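Local coordinates for protein acetylacetone-cleaving enzyme (Acinetobacter johnsonii, PDB 3BAL) that cleaves acetylacetone with one equivalent of molecular oxygen into methylglyoxal and acetate, as an iron-dependent homotetrameric dioxygenase of the cupin superfamily, at residues A[88-91]-A[92-96]. Sequence-based numbering, arbitrary orientation.
Sequences STAY and APSYG
Between Y91 and S94 the backbone of this cupin jelly roll leaves strand 88-91, bends through A92 and P93, whose shared peptide bond is cis, and enters the next strand at S94. The turn lets a side chain reach back to the strand just left: S94 OG donates a hydrogen bond to Y91 O, 2.9 Å away. The hydroxyl sits well above the carbonyl plane, 68° out of it, and clear of the lone pairs. It reaches this oxygen because chi1 of S94 (54°) sets OG between the backbone N and the carbonyl carbon. The A90 methyl, which also faces the turn, meets the hydroxyl from another side, its CB 3.5 Å from S94 OG.

The Y91 ring projects out of the bend. With CG opposite the carbonyl carbon (chi1 -80°), the phenol swings out beside its own strand, where the T89 carbonyl oxygen lies at the ring edge, in its plane, and the side chain touches K76. A90, A92 and S94 touch L72 of strand 68-74, and although the bend at A92-P93 interrupts the strand, the antiparallel backbone pairing with 68-79 runs on through A92 with G75, shifted by one residue where S94 pairs with L72. From S94 to G96 the chain also pairs antiparallel with a strand of the second subunit, extending the sheet across the interface, and Y13 OH of that subunit is hydrogen-bonded to Y91 N. The serine bond at the turn brings CB as well as OG of S94 against Y91 O, with CB 3.2 Å from that oxygen.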
loop_
_atom_site.group_PDB
_atom_site.type_symbol
_atom_site.label_atom_id
_atom_site.label_comp_id
_atom_site.label_asym_id
_atom_site.label_seq_id
_atom_site.Cartn_x
_atom_site.Cartn_y
_atom_site.Cartn_z
ATOM N N SER A 88 -21.501 -13.872 -2.724
ATOM C CA SER A 88 -21.667 -13.981 -1.274
ATOM C C SER A 88 -22.777 -13.090 -0.724
ATOM O O SER A 88 -23.040 -12.009 -1.251
ATOM C CB SER A 88 -20.367 -13.606 -0.547
ATOM O OG SER A 88 -19.301 -14.480 -0.860
ATOM N N THR A 89 -23.426 -13.550 0.339
ATOM C CA THR A 89 -24.448 -12.752 0.992
ATOM C C THR A 89 -23.971 -12.592 2.438
ATOM O O THR A 89 -23.946 -13.553 3.200
ATOM C CB THR A 89 -25.835 -13.431 0.966
ATOM O OG1 THR A 89 -26.256 -13.611 -0.393
ATOM C CG2 THR A 89 -26.867 -12.551 1.686
ATOM N N ALA A 90 -23.568 -11.379 2.799
ATOM C CA ALA A 90 -23.075 -11.109 4.141
ATOM C C ALA A 90 -24.203 -10.842 5.142
ATOM O O ALA A 90 -25.175 -10.144 4.831
ATOM C CB ALA A 90 -22.114 -9.921 4.110
ATOM N N TYR A 91 -24.066 -11.409 6.341
ATOM C CA TYR A 91 -25.033 -11.230 7.425
ATOM C C TYR A 91 -24.282 -10.544 8.567
ATOM O O TYR A 91 -23.221 -11.007 8.967
ATOM C CB TYR A 91 -25.556 -12.587 7.907
ATOM C CG TYR A 91 -26.639 -13.206 7.050
ATOM C CD1 TYR A 91 -26.442 -13.440 5.691
ATOM C CD2 TYR A 91 -27.857 -13.589 7.616
ATOM C CE1 TYR A 91 -27.436 -14.046 4.911
ATOM C CE2 TYR A 91 -28.855 -14.196 6.850
ATOM C CZ TYR A 91 -28.638 -14.422 5.502
ATOM O OH TYR A 91 -29.621 -15.039 4.756
ATOM N N ALA A 92 -24.816 -9.448 9.090
ATOM C CA ALA A 92 -24.142 -8.739 10.178
ATOM C C ALA A 92 -24.109 -9.561 11.476
ATOM O O ALA A 92 -25.077 -10.237 11.815
ATOM C CB ALA A 92 -24.832 -7.389 10.429
ATOM N N PRO A 93 -22.972 -9.553 12.194
ATOM C CA PRO A 93 -21.739 -8.835 11.849
ATOM C C PRO A 93 -20.842 -9.763 11.042
ATOM O O PRO A 93 -20.752 -10.952 11.335
ATOM C CB PRO A 93 -21.141 -8.506 13.214
ATOM C CG PRO A 93 -21.495 -9.729 14.016
ATOM C CD PRO A 93 -22.940 -10.002 13.602
ATOM N N SER A 94 -20.201 -9.224 10.012
ATOM C CA SER A 94 -19.309 -10.022 9.181
ATOM C C SER A 94 -18.305 -9.127 8.471
ATOM O O SER A 94 -18.426 -7.902 8.493
ATOM C CB SER A 94 -20.102 -10.873 8.172
ATOM O OG SER A 94 -20.989 -10.092 7.388
ATOM N N TYR A 95 -17.315 -9.760 7.847
ATOM C CA TYR A 95 -16.229 -9.074 7.154
ATOM C C TYR A 95 -16.065 -9.603 5.735
ATOM O O TYR A 95 -16.471 -10.723 5.435
ATOM C CB TYR A 95 -14.931 -9.301 7.951
ATOM C CG TYR A 95 -13.664 -9.117 7.157
ATOM C CD1 TYR A 95 -13.063 -7.869 7.044
ATOM C CD2 TYR A 95 -13.092 -10.190 6.469
ATOM C CE1 TYR A 95 -11.930 -7.688 6.263
ATOM C CE2 TYR A 95 -11.961 -10.020 5.684
ATOM C CZ TYR A 95 -11.388 -8.769 5.585
ATOM O OH TYR A 95 -10.284 -8.598 4.785
ATOM N N GLY A 96 -15.474 -8.801 4.856
ATOM C CA GLY A 96 -15.256 -9.252 3.492
ATOM C C GLY A 96 -14.035 -8.626 2.839
ATOM O O GLY A 96 -13.689 -7.471 3.117
#